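PDB 5O8P: L-lysine 6-monooxygenase involved in desferrioxamine biosynthesis from Erwinia amylovora CFBP1430, which catalyses the FAD- and NADPH-dependent N-hydroxylation of cadaverine, a step in the biosynthesis of the siderophore desferrioxamine. Local coordinates for residues L406-E409 and R413-Y416; F391-L396 and C400-V405; Q133-R138 and Q354-W359; D363-D366 and S372-R375. All blocks are in the same frame, centred on the assembly; numbering follows the deposited sequence.

Interaction 1 (L406-E409 and R413-Y416)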
loop_
_atom_site.group_PDB
_atom_site.type_symbol
_atom_site.label_atom_id
_atom_site.label_comp_id
_atom_site.label_asym_id
_atom_site.label_seq_id
_atom_site.Cartn_x
_atom_site.Cartn_y
_atom_site.Cartn_z
ATOM N N LEU B 406 1.897 35.002 -13.927
ATOM C CA LEU B 406 2.718 35.674 -14.911
ATOM C C LEU B 406 1.843 36.103 -16.060
ATOM O O LEU B 406 1.899 37.264 -16.466
ATOM C CB LEU B 406 3.838 34.770 -15.422
ATOM C CG LEU B 406 4.968 34.433 -14.459
ATOM C CD1 LEU B 406 5.948 33.515 -15.175
ATOM C CD2 LEU B 406 5.643 35.680 -13.937
ATOM N N LEU B 407 1.018 35.190 -16.570
ATOM C CA LEU B 407 0.122 35.542 -17.675
ATOM C C LEU B 407 -0.859 36.639 -17.297
ATOM O O LEU B 407 -1.197 37.461 -18.127
ATOM C CB LEU B 407 -0.593 34.310 -18.247
ATOM C CG LEU B 407 0.334 33.465 -19.130
ATOM C CD1 LEU B 407 -0.304 32.157 -19.546
ATOM C CD2 LEU B 407 0.769 34.241 -20.368
ATOM N N ARG B 408 -1.290 36.680 -16.042
ATOM C CA ARG B 408 -2.177 37.754 -15.564
ATOM C C ARG B 408 -1.485 39.124 -15.573
ATOM O O ARG B 408 -2.102 40.139 -15.901
ATOM C CB ARG B 408 -2.716 37.430 -14.166
ATOM C CG ARG B 408 -3.869 38.310 -13.713
ATOM C CD ARG B 408 -4.444 37.778 -12.407
ATOM N NE ARG B 408 -3.473 37.937 -11.315
ATOM C CZ ARG B 408 -3.404 37.198 -10.201
ATOM N NH1 ARG B 408 -4.233 36.172 -9.996
ATOM N NH2 ARG B 408 -2.457 37.473 -9.304
ATOM N N GLU B 409 -0.210 39.159 -15.217
ATOM C CA GLU B 409 0.544 40.410 -15.244
ATOM C C GLU B 409 0.868 40.844 -16.672
ATOM O O GLU B 409 0.661 42.000 -17.041
ATOM C CB GLU B 409 1.825 40.277 -14.442
ATOM C CG GLU B 409 1.626 40.255 -12.934
ATOM C CD GLU B 409 1.121 41.567 -12.355
ATOM O OE1 GLU B 409 1.255 42.633 -13.016
ATOM O OE2 GLU B 409 0.582 41.515 -11.234
ATOM N N ARG B 413 -5.719 40.848 -18.141
ATOM C CA ARG B 413 -6.806 39.930 -17.740
ATOM C C ARG B 413 -6.292 38.646 -17.091
ATOM O O ARG B 413 -5.122 38.276 -17.218
ATOM C CB ARG B 413 -7.747 39.606 -18.902
ATOM C CG ARG B 413 -7.117 38.914 -20.086
ATOM C CD ARG B 413 -8.105 38.848 -21.222
ATOM N NE ARG B 413 -7.868 37.674 -22.061
ATOM C CZ ARG B 413 -7.067 37.624 -23.126
ATOM N NH1 ARG B 413 -6.387 38.697 -23.534
ATOM N NH2 ARG B 413 -6.958 36.480 -23.800
ATOM N N GLU B 414 -7.186 37.978 -16.374
ATOM C CA GLU B 414 -6.874 36.706 -15.728
ATOM C C GLU B 414 -7.156 35.571 -16.697
ATOM O O GLU B 414 -8.253 35.044 -16.744
ATOM C CB GLU B 414 -7.662 36.564 -14.413
ATOM C CG GLU B 414 -7.522 35.215 -13.710
ATOM C CD GLU B 414 -7.722 35.279 -12.195
ATOM O OE1 GLU B 414 -7.082 36.163 -11.583
ATOM O OE2 GLU B 414 -8.496 34.463 -11.622
ATOM N N VAL B 415 -6.147 35.180 -17.459
ATOM C CA VAL B 415 -6.351 34.256 -18.583
ATOM C C VAL B 415 -6.701 32.857 -18.108
ATOM O O VAL B 415 -7.587 32.224 -18.642
ATOM C CB VAL B 415 -5.095 34.160 -19.476
ATOM C CG1 VAL B 415 -5.345 33.240 -20.670
ATOM C CG2 VAL B 415 -4.674 35.548 -19.937
ATOM N N TYR B 416 -5.965 32.371 -17.114
ATOM C CA TYR B 416 -6.260 31.103 -16.471
ATOM C C TYR B 416 -6.546 31.416 -15.018
ATOM O O TYR B 416 -5.762 32.147 -14.394
ATOM C CB TYR B 416 -5.068 30.184 -16.580
ATOM C CG TYR B 416 -4.747 29.790 -17.990
ATOM C CD1 TYR B 416 -5.483 28.816 -18.648
ATOM C CD2 TYR B 416 -3.696 30.388 -18.671
ATOM C CE1 TYR B 416 -5.171 28.440 -19.943
ATOM C CE2 TYR B 416 -3.370 30.010 -19.964
ATOM C CZ TYR B 416 -4.113 29.028 -20.595
ATOM O OH TYR B 416 -3.805 28.636 -21.877
#
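R408 and E414 are brought together by the chain's reversal just beyond the helix, their CA atoms 4.8 Å apart and the CA of R408 donating a C-H...O contact of 3.4 Å to the carbonyl O of R413. The side chains of R408 and E414 then run alongside each other in the same direction. R408 has CG anti to its backbone N (chi1 -167°) and bends at chi3, which turns the guanidinium back to the glutamate; E414 stays extended beyond CG. A salt bridge closes the pair, NH1 of R408 reaching OE1 of E414 at 3.3 Å. NH1 comes from above the carboxylate plane; the two planes are 35° apart, and NH1 alone of the guanidinium nitrogens bonds to OE1 across the contact, an end-on rather than two-pronged bridge. The other carboxylate oxygen of E414, OE2, takes the backbone N-H of V418. Helix 399-410 packs here against helix 18-27 of the FAD-binding domain, and residues 413-416 return along its C-terminal end. L407 enters that interface, lying on L23 and L26, while its CD1 lies at the edge of the Y416 ring, near the ring plane, 3.8 Å from CE2 of Y416. Y416 is buried and its hydroxyl is hydrogen-bonded to the carbonyl O of L26, which ties the returning chain to helix 18-27. R408 and E414, by contrast, lie toward the solvent-accessible side of the turn.

Interaction 2 (F391-L396 and C400-V405). With FAD (flavin-adenine dinucleotide), chain C.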
loop_
_atom_site.group_PDB
_atom_site.type_symbol
_atom_site.label_atom_id
_atom_site.label_comp_id
_atom_site.label_asym_id
_atom_site.label_seq_id
_atom_site.Cartn_x
_atom_site.Cartn_y
_atom_site.Cartn_z
ATOM N N PHE B 391 9.850 27.193 0.102
ATOM C CA PHE B 391 10.169 25.832 -0.380
ATOM C C PHE B 391 9.398 25.339 -1.630
ATOM O O PHE B 391 9.740 24.276 -2.172
ATOM C CB PHE B 391 9.939 24.843 0.769
ATOM C CG PHE B 391 8.509 24.390 0.898
ATOM C CD1 PHE B 391 7.570 25.134 1.610
ATOM C CD2 PHE B 391 8.092 23.244 0.230
ATOM C CE1 PHE B 391 6.258 24.709 1.692
ATOM C CE2 PHE B 391 6.780 22.820 0.296
ATOM C CZ PHE B 391 5.868 23.545 1.037
ATOM N N VAL B 392 8.367 26.073 -2.071
ATOM C CA VAL B 392 7.505 25.602 -3.173
ATOM C C VAL B 392 8.040 25.916 -4.568
ATOM O O VAL B 392 7.421 25.524 -5.564
ATOM C CB VAL B 392 6.077 26.176 -3.086
ATOM C CG1 VAL B 392 5.421 25.768 -1.775
ATOM C CG2 VAL B 392 6.105 27.686 -3.263
ATOM N N THR B 393 9.197 26.587 -4.644
ATOM C CA THR B 393 9.704 27.208 -5.870
ATOM C C THR B 393 10.170 26.189 -6.953
ATOM O O THR B 393 9.740 26.305 -8.099
ATOM C CB THR B 393 10.806 28.253 -5.505
ATOM O OG1 THR B 393 10.257 29.321 -4.714
ATOM C CG2 THR B 393 11.451 28.855 -6.690
ATOM N N PRO B 394 11.007 25.178 -6.599
ATOM C CA PRO B 394 11.377 24.160 -7.598
ATOM C C PRO B 394 10.294 23.113 -7.947
ATOM O O PRO B 394 10.550 22.240 -8.775
ATOM C CB PRO B 394 12.594 23.454 -6.961
ATOM C CG PRO B 394 12.797 24.044 -5.602
ATOM C CD PRO B 394 11.605 24.878 -5.283
ATOM N N ASP B 395 9.117 23.199 -7.331
ATOM C CA ASP B 395 8.035 22.224 -7.496
ATOM C C ASP B 395 7.404 22.384 -8.880
ATOM O O ASP B 395 6.907 23.461 -9.213
ATOM C CB ASP B 395 6.984 22.466 -6.381
ATOM C CG ASP B 395 6.056 21.263 -6.131
ATOM O OD1 ASP B 395 5.803 20.462 -7.046
ATOM O OD2 ASP B 395 5.548 21.131 -4.997
ATOM N N LEU B 396 7.424 21.319 -9.680
ATOM C CA LEU B 396 6.640 21.263 -10.924
ATOM C C LEU B 396 5.144 21.445 -10.654
ATOM O O LEU B 396 4.417 21.961 -11.507
ATOM C CB LEU B 396 6.863 19.942 -11.672
ATOM C CG LEU B 396 8.246 19.680 -12.269
ATOM C CD1 LEU B 396 8.280 18.328 -12.972
ATOM C CD2 LEU B 396 8.660 20.790 -13.219
ATOM N N CYS B 400 2.244 25.674 -13.008
ATOM C CA CYS B 400 1.018 26.274 -13.565
ATOM C C CYS B 400 0.480 27.444 -12.733
ATOM O O CYS B 400 -0.003 28.412 -13.312
ATOM C CB CYS B 400 -0.081 25.242 -13.735
ATOM S SG CYS B 400 0.128 24.198 -15.173
ATOM N N TYR B 401 0.564 27.361 -11.395
ATOM C CA TYR B 401 0.171 28.492 -10.553
ATOM C C TYR B 401 0.989 29.726 -10.955
ATOM O O TYR B 401 0.415 30.760 -11.322
ATOM C CB TYR B 401 0.323 28.215 -9.032
ATOM C CG TYR B 401 0.071 29.461 -8.193
ATOM C CD1 TYR B 401 -1.221 29.955 -8.019
ATOM C CD2 TYR B 401 1.128 30.183 -7.626
ATOM C CE1 TYR B 401 -1.454 31.132 -7.318
ATOM C CE2 TYR B 401 0.901 31.342 -6.890
ATOM C CZ TYR B 401 -0.403 31.811 -6.741
ATOM O OH TYR B 401 -0.697 32.960 -6.041
ATOM N N ARG B 402 2.315 29.598 -10.910
ATOM C CA ARG B 402 3.202 30.733 -11.193
ATOM C C ARG B 402 2.998 31.258 -12.631
ATOM O O ARG B 402 2.810 32.463 -12.842
ATOM C CB ARG B 402 4.677 30.369 -10.940
ATOM C CG ARG B 402 5.632 31.563 -10.905
ATOM C CD ARG B 402 7.088 31.207 -10.661
ATOM N NE ARG B 402 7.450 29.929 -11.279
ATOM C CZ ARG B 402 8.009 28.885 -10.669
ATOM N NH1 ARG B 402 8.392 28.930 -9.393
ATOM N NH2 ARG B 402 8.245 27.781 -11.371
ATOM N N ASN B 403 2.978 30.345 -13.597
ATOM C CA ASN B 403 2.709 30.707 -14.989
ATOM C C ASN B 403 1.373 31.444 -15.163
ATOM O O ASN B 403 1.280 32.401 -15.944
ATOM C CB ASN B 403 2.761 29.461 -15.897
ATOM C CG ASN B 403 4.178 28.952 -16.121
ATOM O OD1 ASN B 403 5.118 29.734 -16.209
ATOM N ND2 ASN B 403 4.332 27.637 -16.220
ATOM N N SER B 404 0.356 31.023 -14.416
ATOM C CA SER B 404 -0.947 31.685 -14.462
ATOM C C SER B 404 -0.942 33.115 -13.937
ATOM O O SER B 404 -1.726 33.933 -14.446
ATOM C CB SER B 404 -2.003 30.868 -13.724
ATOM O OG SER B 404 -2.275 29.684 -14.438
ATOM N N VAL B 405 -0.092 33.418 -12.945
ATOM C CA VAL B 405 -0.012 34.805 -12.421
ATOM C C VAL B 405 0.906 35.645 -13.313
ATOM O O VAL B 405 0.728 36.859 -13.424
ATOM C CB VAL B 405 0.356 34.940 -10.890
ATOM C CG1 VAL B 405 0.005 33.690 -10.082
ATOM C CG2 VAL B 405 1.807 35.321 -10.652
HETATM P PA FAD C . 16.286 23.972 -16.425
HETATM O O1A FAD C . 16.444 22.554 -16.942
HETATM O O2A FAD C . 17.367 24.566 -15.554
HETATM O O5B FAD C . 16.076 24.884 -17.741
HETATM C C5B FAD C . 16.918 25.988 -18.056
HETATM C C4B FAD C . 17.203 26.116 -19.548
HETATM O O4B FAD C . 17.665 27.446 -19.829
HETATM C C3B FAD C . 18.304 25.171 -20.017
HETATM O O3B FAD C . 17.868 24.513 -21.214
HETATM C C2B FAD C . 19.524 26.070 -20.216
HETATM O O2B FAD C . 20.410 25.637 -21.254
HETATM C C1B FAD C . 18.884 27.396 -20.582
HETATM N N9A FAD C . 19.732 28.606 -20.404
HETATM C C8A FAD C . 20.438 28.997 -19.322
HETATM N N7A FAD C . 21.077 30.174 -19.571
HETATM C C5A FAD C . 20.779 30.550 -20.833
HETATM C C6A FAD C . 21.110 31.679 -21.747
HETATM N N6A FAD C . 21.921 32.688 -21.348
HETATM N N1A FAD C . 20.571 31.672 -22.994
HETATM C C2A FAD C . 19.760 30.680 -23.420
HETATM N N3A FAD C . 19.429 29.627 -22.648
HETATM C C4A FAD C . 19.891 29.509 -21.373
HETATM N N1 FAD C . 10.949 18.793 -9.355
HETATM C C2 FAD C . 9.722 18.218 -9.263
HETATM O O2 FAD C . 8.757 18.940 -8.926
HETATM N N3 FAD C . 9.514 16.909 -9.530
HETATM C C4 FAD C . 10.516 16.090 -9.898
HETATM O O4 FAD C . 10.300 14.885 -10.133
HETATM C C4X FAD C . 11.889 16.641 -10.021
HETATM N N5 FAD C . 12.937 15.873 -10.390
HETATM C C5X FAD C . 14.177 16.406 -10.490
HETATM C C6 FAD C . 15.220 15.565 -10.871
HETATM C C7 FAD C . 16.523 16.042 -10.997
HETATM C C7M FAD C . 17.636 15.110 -11.408
HETATM C C8 FAD C . 16.797 17.482 -10.716
HETATM C C8M FAD C . 18.196 18.022 -10.844
HETATM C C9 FAD C . 15.760 18.332 -10.330
HETATM C C9A FAD C . 14.439 17.864 -10.200
HETATM N N10 FAD C . 13.338 18.700 -9.811
HETATM C C10 FAD C . 12.056 18.091 -9.714
HETATM C "C1'" FAD C . 13.464 20.152 -9.508
HETATM C "C2'" FAD C . 13.151 21.045 -10.731
HETATM O "O2'" FAD C . 11.939 20.605 -11.379
HETATM C "C3'" FAD C . 14.292 21.111 -11.764
HETATM O "O3'" FAD C . 15.481 21.650 -11.164
HETATM C "C4'" FAD C . 13.947 21.951 -13.001
HETATM O "O4'" FAD C . 14.726 21.499 -14.115
HETATM C "C5'" FAD C . 14.203 23.441 -12.796
HETATM O "O5'" FAD C . 13.401 24.183 -13.717
HETATM P P FAD C . 14.082 25.150 -14.795
HETATM O O1P FAD C . 12.984 25.730 -15.663
HETATM O O2P FAD C . 14.949 26.058 -13.969
HETATM O O3P FAD C . 14.869 23.989 -15.623
#
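One hydrogen bond joins the two segments: NH1 of R402 donates to the carbonyl O of T393 at 3.2 Å. It is nearly straight (178°) and lies in both the guanidinium plane and the carbonyl plane, on an oxygen lone pair. R402 starts with CG anti to the backbone N and bends at chi3 (35°), which presents the edge of its guanidinium to the T393 carbonyl. Beyond this bond the side chains barely meet: CG2 of T393 lies 4.1 Å from NH1 of R402, the two crossing at about a right angle. The charge of R402 is engaged further by a salt bridge from NH1 to E385, a hydrogen bond from NE to Q382 and a cation-pi contact with F19. Within the segments, V392 to D395 form a type I turn whose closing bond is weak, and in the helix O of C400 accepts both the backbone N of S404 and its side-chain OG, from opposite faces of the carbonyl plane. Toward the cofactor, N of L396 donates to O2 of FAD at 2.8 Å (170°). The ribityl O2' of FAD gives a weak bond to O of P394 at 3.4 Å. The side chain of L396 adds packing, its CG 3.5 Å from O2 of FAD. R402 thus ties the T393 carbonyl to helix 399-410, and the N-H directed at O2 would be expected to stabilise negative charge on the N1-C2=O side of a reduced flavin.

Interaction 3 (Q133-R138 and Q354-W359)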
loop_
_atom_site.group_PDB
_atom_site.type_symbol
_atom_site.label_atom_id
_atom_site.label_comp_id
_atom_site.label_asym_id
_atom_site.label_seq_id
_atom_site.Cartn_x
_atom_site.Cartn_y
_atom_site.Cartn_z
ATOM N N GLN B 133 11.655 52.531 -24.680
ATOM C CA GLN B 133 10.947 52.147 -23.445
ATOM C C GLN B 133 10.688 50.629 -23.301
ATOM O O GLN B 133 9.663 50.214 -22.767
ATOM C CB GLN B 133 9.649 52.970 -23.277
ATOM C CG GLN B 133 9.895 54.418 -22.871
ATOM C CD GLN B 133 10.136 54.557 -21.381
ATOM O OE1 GLN B 133 9.194 54.522 -20.587
ATOM N NE2 GLN B 133 11.402 54.704 -20.991
ATOM N N CYS B 134 11.640 49.813 -23.751
ATOM C CA CYS B 134 11.522 48.360 -23.692
ATOM C C CYS B 134 12.891 47.681 -23.523
ATOM O O CYS B 134 13.920 48.353 -23.456
ATOM C CB CYS B 134 10.820 47.859 -24.952
ATOM S SG CYS B 134 11.903 47.753 -26.393
ATOM N N TYR B 135 12.885 46.349 -23.435
ATOM C CA TYR B 135 14.111 45.567 -23.221
ATOM C C TYR B 135 14.674 45.040 -24.547
ATOM O O TYR B 135 13.933 44.625 -25.449
ATOM C CB TYR B 135 13.873 44.431 -22.214
ATOM C CG TYR B 135 13.712 44.946 -20.792
ATOM C CD1 TYR B 135 14.826 45.233 -20.002
ATOM C CD2 TYR B 135 12.450 45.182 -20.256
ATOM C CE1 TYR B 135 14.691 45.732 -18.710
ATOM C CE2 TYR B 135 12.298 45.686 -18.971
ATOM C CZ TYR B 135 13.420 45.959 -18.192
ATOM O OH TYR B 135 13.250 46.454 -16.916
ATOM N N ARG B 136 15.999 45.072 -24.648
ATOM C CA ARG B 136 16.724 44.667 -25.850
ATOM C C ARG B 136 17.577 43.477 -25.475
ATOM O O ARG B 136 18.457 43.613 -24.638
ATOM C CB ARG B 136 17.597 45.840 -26.316
ATOM C CG ARG B 136 18.519 45.570 -27.481
ATOM C CD ARG B 136 19.306 46.826 -27.869
ATOM N NE ARG B 136 18.410 47.945 -28.191
ATOM C CZ ARG B 136 17.731 48.076 -29.333
ATOM N NH1 ARG B 136 17.825 47.167 -30.320
ATOM N NH2 ARG B 136 16.935 49.139 -29.493
ATOM N N VAL B 137 17.315 42.329 -26.088
ATOM C CA VAL B 137 17.970 41.051 -25.746
ATOM C C VAL B 137 18.884 40.628 -26.891
ATOM O O VAL B 137 18.390 40.296 -27.962
ATOM C CB VAL B 137 16.907 39.942 -25.533
ATOM C CG1 VAL B 137 17.544 38.576 -25.314
ATOM C CG2 VAL B 137 15.990 40.308 -24.384
ATOM N N ARG B 138 20.197 40.627 -26.666
ATOM C CA ARG B 138 21.163 40.266 -27.712
ATOM C C ARG B 138 21.508 38.777 -27.623
ATOM O O ARG B 138 22.077 38.315 -26.628
ATOM C CB ARG B 138 22.425 41.131 -27.622
ATOM C CG ARG B 138 23.147 41.321 -28.961
ATOM C CD ARG B 138 24.365 42.241 -28.855
ATOM N NE ARG B 138 25.364 41.681 -27.921
ATOM C CZ ARG B 138 26.000 42.331 -26.930
ATOM N NH1 ARG B 138 25.804 43.634 -26.698
ATOM N NH2 ARG B 138 26.860 41.660 -26.162
ATOM N N GLN B 354 21.298 45.688 -14.240
ATOM C CA GLN B 354 21.508 45.732 -12.782
ATOM C C GLN B 354 20.769 46.902 -12.138
ATOM O O GLN B 354 20.043 46.717 -11.172
ATOM C CB GLN B 354 22.992 45.790 -12.408
ATOM C CG GLN B 354 23.591 44.407 -12.179
ATOM C CD GLN B 354 25.096 44.397 -12.020
ATOM O OE1 GLN B 354 25.785 45.420 -12.144
ATOM N NE2 GLN B 354 25.625 43.213 -11.741
ATOM N N GLN B 355 20.937 48.096 -12.691
ATOM C CA GLN B 355 20.269 49.283 -12.167
ATOM C C GLN B 355 18.715 49.191 -12.199
ATOM O O GLN B 355 18.058 49.826 -11.377
ATOM C CB GLN B 355 20.836 50.589 -12.817
ATOM C CG GLN B 355 20.259 51.068 -14.167
ATOM C CD GLN B 355 20.667 50.238 -15.399
ATOM O OE1 GLN B 355 21.570 49.391 -15.340
ATOM N NE2 GLN B 355 19.957 50.454 -16.506
ATOM N N ARG B 356 18.146 48.373 -13.084
ATOM C CA ARG B 356 16.680 48.199 -13.213
ATOM C C ARG B 356 16.069 47.134 -12.282
ATOM O O ARG B 356 14.836 46.976 -12.245
ATOM C CB ARG B 356 16.292 47.771 -14.635
ATOM C CG ARG B 356 16.913 48.492 -15.802
ATOM C CD ARG B 356 16.052 49.586 -16.390
ATOM N NE ARG B 356 14.620 49.272 -16.521
ATOM C CZ ARG B 356 13.665 50.204 -16.569
ATOM N NH1 ARG B 356 13.948 51.509 -16.518
ATOM N NH2 ARG B 356 12.399 49.840 -16.666
ATOM N N ILE B 357 16.917 46.408 -11.547
ATOM C CA ILE B 357 16.502 45.280 -10.726
ATOM C C ILE B 357 16.513 45.689 -9.250
ATOM O O ILE B 357 17.433 46.381 -8.808
ATOM C CB ILE B 357 17.431 44.075 -10.988
ATOM C CG1 ILE B 357 17.041 43.438 -12.324
ATOM C CG2 ILE B 357 17.365 43.050 -9.863
ATOM C CD1 ILE B 357 17.983 42.358 -12.816
ATOM N N GLN B 358 15.498 45.251 -8.500
ATOM C CA GLN B 358 15.444 45.491 -7.057
ATOM C C GLN B 358 16.278 44.427 -6.360
ATOM O O GLN B 358 15.974 43.239 -6.475
ATOM C CB GLN B 358 14.004 45.439 -6.537
ATOM C CG GLN B 358 13.062 46.406 -7.218
ATOM C CD GLN B 358 11.748 46.561 -6.487
ATOM O OE1 GLN B 358 11.729 46.935 -5.326
ATOM N NE2 GLN B 358 10.642 46.298 -7.174
ATOM N N TRP B 359 17.330 44.850 -5.664
ATOM C CA TRP B 359 18.184 43.932 -4.906
ATOM C C TRP B 359 17.884 44.062 -3.418
ATOM O O TRP B 359 17.586 45.153 -2.941
ATOM C CB TRP B 359 19.661 44.227 -5.187
ATOM C CG TRP B 359 20.009 44.180 -6.663
ATOM C CD1 TRP B 359 19.956 45.215 -7.545
ATOM C CD2 TRP B 359 20.444 43.031 -7.418
ATOM N NE1 TRP B 359 20.329 44.789 -8.793
ATOM C CE2 TRP B 359 20.640 43.456 -8.742
ATOM C CE3 TRP B 359 20.701 41.692 -7.096
ATOM C CZ2 TRP B 359 21.071 42.585 -9.755
ATOM C CZ3 TRP B 359 21.118 40.820 -8.110
ATOM C CH2 TRP B 359 21.302 41.276 -9.417
#
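The guanidinium of R356 meets the hydroxyl of Y135 edge-on, with OH lying in the guanidinium plane. NE donates to that oxygen at 3.2 Å along a fairly straight path (164°), and NH2 adds a weak second bond at 3.5 Å. Ring and guanidinium planes stand 68° apart, so they do not stack. Y128 joins both, through a cation-pi contact with R356 and an inclined ring contact with Y135. CG2 of I357 lies on one face of the W359 indole, toward its rim, and NE1 of W359 donates to O of Q354 at 3.1 Å. N of I357 reaches that oxygen from the opposite face of the carbonyl plane, so it serves both a backbone and an indole N-H. R356 bends at chi2 (-97°) and chi3, folding its chain toward the tyrosine. Y135 belongs to the middle strand of the antiparallel beta-meander 121-129, 134-141 and 147-152, where Q133 and C134 opposite D129 form a G1 beta bulge; such a meander is characteristic of FAD-binding domains of the glutathione reductase type.

Interaction 4 (D363-D366 and S372-R375)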
loop_
_atom_site.group_PDB
_atom_site.type_symbol
_atom_site.label_atom_id
_atom_site.label_comp_id
_atom_site.label_asym_id
_atom_site.label_seq_id
_atom_site.Cartn_x
_atom_site.Cartn_y
_atom_site.Cartn_z
ATOM N N ASP B 363 22.215 40.873 -1.702
ATOM C CA ASP B 363 22.532 40.900 -3.152
ATOM C C ASP B 363 21.911 39.759 -3.975
ATOM O O ASP B 363 22.535 39.230 -4.895
ATOM C CB ASP B 363 24.059 40.969 -3.393
ATOM C CG ASP B 363 24.635 42.338 -3.112
ATOM O OD1 ASP B 363 24.330 43.280 -3.875
ATOM O OD2 ASP B 363 25.407 42.462 -2.137
ATOM N N ARG B 364 20.685 39.371 -3.635
ATOM C CA ARG B 364 19.880 38.503 -4.504
ATOM C C ARG B 364 18.683 39.335 -4.938
ATOM O O ARG B 364 18.475 40.457 -4.445
ATOM C CB ARG B 364 19.427 37.209 -3.818
ATOM C CG ARG B 364 20.497 36.489 -3.019
ATOM C CD ARG B 364 19.879 35.697 -1.897
ATOM N NE ARG B 364 19.202 36.537 -0.895
ATOM C CZ ARG B 364 18.664 36.090 0.246
ATOM N NH1 ARG B 364 18.784 34.816 0.622
ATOM N NH2 ARG B 364 18.082 36.957 1.071
ATOM N N TYR B 365 17.906 38.799 -5.869
ATOM C CA TYR B 365 16.737 39.513 -6.352
ATOM C C TYR B 365 15.739 39.736 -5.205
ATOM O O TYR B 365 15.364 38.775 -4.527
ATOM C CB TYR B 365 16.006 38.727 -7.437
ATOM C CG TYR B 365 16.794 38.252 -8.628
ATOM C CD1 TYR B 365 17.782 39.038 -9.212
ATOM C CD2 TYR B 365 16.515 37.018 -9.201
ATOM C CE1 TYR B 365 18.493 38.590 -10.314
ATOM C CE2 TYR B 365 17.212 36.564 -10.302
ATOM C CZ TYR B 365 18.187 37.354 -10.855
ATOM O OH TYR B 365 18.847 36.877 -11.943
ATOM N N ASP B 366 15.311 40.977 -4.989
ATOM C CA ASP B 366 14.216 41.260 -4.063
ATOM C C ASP B 366 12.886 41.021 -4.782
ATOM O O ASP B 366 12.214 41.964 -5.234
ATOM C CB ASP B 366 14.307 42.699 -3.539
ATOM C CG ASP B 366 13.274 43.002 -2.459
ATOM O OD1 ASP B 366 13.174 42.222 -1.483
ATOM O OD2 ASP B 366 12.567 44.022 -2.599
ATOM N N SER B 372 8.081 39.330 -9.983
ATOM C CA SER B 372 8.801 40.368 -10.696
ATOM C C SER B 372 10.019 40.841 -9.893
ATOM O O SER B 372 9.975 40.862 -8.664
ATOM C CB SER B 372 7.864 41.541 -11.014
ATOM O OG SER B 372 7.671 42.390 -9.897
ATOM N N ILE B 373 11.093 41.216 -10.600
ATOM C CA ILE B 373 12.339 41.692 -9.955
ATOM C C ILE B 373 12.688 43.146 -10.294
ATOM O O ILE B 373 13.656 43.695 -9.760
ATOM C CB ILE B 373 13.551 40.732 -10.172
ATOM C CG1 ILE B 373 14.054 40.764 -11.619
ATOM C CG2 ILE B 373 13.179 39.325 -9.729
ATOM C CD1 ILE B 373 15.231 39.840 -11.894
ATOM N N ASP B 374 11.888 43.780 -11.140
ATOM C CA ASP B 374 12.079 45.187 -11.481
ATOM C C ASP B 374 11.061 46.029 -10.723
ATOM O O ASP B 374 10.282 45.500 -9.916
ATOM C CB ASP B 374 11.940 45.396 -12.993
ATOM C CG ASP B 374 10.535 45.134 -13.491
ATOM O OD1 ASP B 374 10.033 44.021 -13.216
ATOM O OD2 ASP B 374 9.919 46.014 -14.148
ATOM N N ARG B 375 11.074 47.332 -10.996
ATOM C CA ARG B 375 10.193 48.282 -10.333
ATOM C C ARG B 375 8.913 48.588 -11.121
ATOM O O ARG B 375 8.168 49.491 -10.732
ATOM C CB ARG B 375 10.969 49.573 -10.052
ATOM C CG ARG B 375 12.260 49.361 -9.278
ATOM C CD ARG B 375 12.995 50.662 -9.014
ATOM N NE ARG B 375 14.203 50.426 -8.218
ATOM C CZ ARG B 375 15.375 49.978 -8.684
ATOM N NH1 ARG B 375 15.565 49.697 -9.972
ATOM N NH2 ARG B 375 16.385 49.802 -7.839
#
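The long loop between strands 342-343 and 379-381 doubles back on itself where Y365 meets I373, their CA atoms 6.1 Å apart. CD1 of I373 sits over the centre of the Y365 ring in a CH-pi contact, 3.7 Å from the centroid and only 8° off the ring normal. The other branch, CG2, lies beside the base of the tyrosine side chain, 3.7 Å from CB of Y365. With chi1 at 71°, CG1 of I373 stands between the backbone N and the carbonyl carbon, and an extended chi2 carries CD1 out over the ring. In the fold, the pair packs the loop against strand 379-381, which joins the sheet of the FAD-binding domain beside strand 155-157; I373 rests on V379 and V381, and Y365 also touches V381 and P346. Polar groups find partners outside the pair: the Y365 hydroxyl is hydrogen-bonded to that of Y344, and the backbone O of Y365 accepts from NE2 of H387. S372, whose CB points away from residues 363-366, has its OG bonded to N370.

Interactions 1 and 2 share helix 399-410, their centres 14 Å apart, and meet where CB of Y416 lies 3.6 Å from OG of S404. Interactions 3 and 4 form a second pair, with centres 11 Å apart: Q358 probably bonds through its N to O of I373 (2.7 Å) and through its O to N of D366 (2.8 Å), so residues 354-359 run beside both halves of interaction 4. The two pairs do not touch: nearest atoms are about 6 Å apart between interactions 1 and 4 and about 7 Å between 2 and 4. Interaction 2 contacts the flavin directly, whereas the side chain of Y365 in interaction 4 stays about 10 Å from FAD.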